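Local coordinates for flagellar hook-associated protein (Burkholderia pseudomallei, PDB 4UT1) that probably serves as a structural component of the bacterial flagellum, forming part of the junction between hook and filament, at residues S93-L98 and S609-S614. Residues are numbered along the deposited sequence; the frame is centred on the assembly and turned at random.
Sequences STYYTL and SQLKAS. With EDO (1,2-ethanediol), chain B.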
loop_
_atom_site.group_PDB
_atom_site.type_symbol
_atom_site.label_atom_id
_atom_site.label_comp_id
_atom_site.label_asym_id
_atom_site.label_seq_id
_atom_site.Cartn_x
_atom_site.Cartn_y
_atom_site.Cartn_z
ATOM N N SER A 93 12.246 11.526 -22.266
ATOM C CA SER A 93 13.459 11.940 -21.570
ATOM C C SER A 93 13.105 12.520 -20.209
ATOM O O SER A 93 13.832 12.325 -19.250
ATOM C CB SER A 93 14.262 12.957 -22.390
ATOM O OG SER A 93 13.602 14.205 -22.454
ATOM N N THR A 94 11.993 13.242 -20.135
ATOM C CA THR A 94 11.487 13.729 -18.853
ATOM C C THR A 94 11.159 12.553 -17.916
ATOM O O THR A 94 11.564 12.548 -16.755
ATOM C CB THR A 94 10.227 14.606 -19.054
ATOM O OG1 THR A 94 10.608 15.816 -19.719
ATOM C CG2 THR A 94 9.593 14.960 -17.719
ATOM N N TYR A 95 10.421 11.572 -18.430
ATOM C CA TYR A 95 10.037 10.391 -17.650
ATOM C C TYR A 95 11.304 9.649 -17.215
ATOM O O TYR A 95 11.473 9.335 -16.032
ATOM C CB TYR A 95 9.103 9.489 -18.471
ATOM C CG TYR A 95 8.382 8.383 -17.712
ATOM C CD1 TYR A 95 8.768 8.013 -16.427
ATOM C CD2 TYR A 95 7.321 7.697 -18.297
ATOM C CE1 TYR A 95 8.109 6.990 -15.743
ATOM C CE2 TYR A 95 6.655 6.680 -17.620
ATOM C CZ TYR A 95 7.051 6.337 -16.348
ATOM O OH TYR A 95 6.393 5.326 -15.680
ATOM N N TYR A 96 12.202 9.386 -18.161
ATOM C CA TYR A 96 13.459 8.710 -17.827
ATOM C C TYR A 96 14.213 9.407 -16.682
ATOM O O TYR A 96 14.593 8.767 -15.693
ATOM C CB TYR A 96 14.392 8.605 -19.042
ATOM C CG TYR A 96 15.715 8.003 -18.632
ATOM C CD1 TYR A 96 15.755 6.747 -18.038
ATOM C CD2 TYR A 96 16.909 8.687 -18.788
ATOM C CE1 TYR A 96 16.942 6.185 -17.627
ATOM C CE2 TYR A 96 18.118 8.121 -18.378
ATOM C CZ TYR A 96 18.120 6.875 -17.795
ATOM O OH TYR A 96 19.306 6.302 -17.380
ATOM N N THR A 97 14.432 10.711 -16.818
ATOM C CA THR A 97 15.190 11.458 -15.821
ATOM C C THR A 97 14.587 11.266 -14.427
ATOM O O THR A 97 15.308 11.030 -13.454
ATOM C CB THR A 97 15.261 12.961 -16.173
ATOM O OG1 THR A 97 16.008 13.116 -17.382
ATOM C CG2 THR A 97 15.949 13.737 -15.075
ATOM N N LEU A 98 13.261 11.311 -14.344
ATOM C CA LEU A 98 12.592 11.225 -13.058
ATOM C C LEU A 98 12.671 9.821 -12.471
ATOM O O LEU A 98 12.907 9.655 -11.274
ATOM C CB LEU A 98 11.130 11.651 -13.189
ATOM C CG LEU A 98 10.900 13.141 -13.433
ATOM C CD1 LEU A 98 9.459 13.372 -13.801
ATOM C CD2 LEU A 98 11.278 13.929 -12.195
ATOM N N SER A 609 15.318 1.067 -16.914
ATOM C CA SER A 609 16.144 0.495 -17.974
ATOM C C SER A 609 15.417 0.554 -19.324
ATOM O O SER A 609 16.043 0.819 -20.347
ATOM C CB SER A 609 16.579 -0.941 -17.648
ATOM O OG SER A 609 15.469 -1.792 -17.433
ATOM N N GLN A 610 14.103 0.344 -19.334
ATOM C CA GLN A 610 13.382 0.446 -20.590
ATOM C C GLN A 610 13.357 1.898 -21.059
ATOM O O GLN A 610 13.607 2.183 -22.228
ATOM C CB GLN A 610 11.960 -0.092 -20.476
ATOM C CG GLN A 610 11.179 0.018 -21.783
ATOM C CD GLN A 610 11.864 -0.714 -22.927
ATOM O OE1 GLN A 610 12.129 -1.917 -22.837
ATOM N NE2 GLN A 610 12.171 0.010 -24.003
ATOM N N LEU A 611 13.066 2.813 -20.139
ATOM C CA LEU A 611 12.984 4.223 -20.506
ATOM C C LEU A 611 14.341 4.728 -20.979
ATOM O O LEU A 611 14.420 5.619 -21.824
ATOM C CB LEU A 611 12.473 5.066 -19.329
ATOM C CG LEU A 611 10.950 4.992 -19.153
ATOM C CD1 LEU A 611 10.517 5.616 -17.848
ATOM C CD2 LEU A 611 10.284 5.711 -20.322
ATOM N N LYS A 612 15.419 4.160 -20.452
ATOM C CA LYS A 612 16.738 4.596 -20.895
ATOM C C LYS A 612 16.930 4.311 -22.383
ATOM O O LYS A 612 17.420 5.161 -23.136
ATOM C CB LYS A 612 17.848 3.918 -20.095
ATOM C CG LYS A 612 19.245 4.413 -20.468
ATOM C CD LYS A 612 20.344 3.665 -19.692
ATOM C CE LYS A 612 21.729 4.248 -19.982
ATOM N NZ LYS A 612 22.810 3.552 -19.210
ATOM N N ALA A 613 16.550 3.113 -22.804
ATOM C CA ALA A 613 16.709 2.720 -24.196
ATOM C C ALA A 613 15.705 3.468 -25.077
ATOM O O ALA A 613 16.073 4.006 -26.123
ATOM C CB ALA A 613 16.539 1.224 -24.345
ATOM N N SER A 614 14.444 3.512 -24.643
ATOM C CA SER A 614 13.403 4.178 -25.421
ATOM C C SER A 614 13.741 5.647 -25.627
ATOM O O SER A 614 13.585 6.187 -26.723
ATOM C CB SER A 614 12.048 4.047 -24.744
ATOM O OG SER A 614 11.588 2.718 -24.829
HETATM C C1 EDO B . 14.482 -3.823 -19.492
HETATM O O1 EDO B . 13.402 -3.418 -18.635
HETATM C C2 EDO B . 13.998 -3.726 -20.937
HETATM O O2 EDO B . 14.573 -4.783 -21.720
#
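Within the long helical bundle of this hook-junction protein, L611 on helix 593-630 packs against Y95 and Y96 of helix 80-106, joining helices from near the two ends of the modelled chain. The short segments run roughly antiparallel: their axes make 145° and approach to 8.9 Å. The backbones come nearest where Y96 CA lies 5.2 Å from L611 CA.

L611 points toward the other helix. Its methyl CD1 sits over one face of the Y95 ring, 3.4 Å from the centroid and 16° off the normal, a CH-pi contact displaced toward the rim, where Y95 CD1 and L611 CD1 are 3.3 Å apart. The two side chains cross at about a right angle. L611 CB lies 3.9 Å from Y96 CD1. The Y95 hydroxyl hydrogen-bonds T299 OG1 of helix 287-322, and the same side chain touches F295 and Q298, so Y95 links L611 to a third helix.

Y96 meets the next residue, K612, differently. With CG trans to the main-chain nitrogen (chi1 176°), its ring runs alongside K612, both side chains pointing the same way. K612 CA lies over one face in a second CH-pi contact, 3.9 Å from the centroid. K612 CB comes to 3.5 Å from Y96 CE1, and K612 CG to 3.6 Å from Y96 OH. The end of K612 leads away from residues 93-98, while its CB and CG stay against the Y96 side chain at the exposed border of the contact.

L92 and V99 of helix 80-106 also touch L611, extending its apolar packing. A buried leucine against one aromatic face, bordered by a tyrosine-lysine pair, is consistent with near-antiparallel helix packing in an elongated alpha-helical bundle, here the helical part of FlgK.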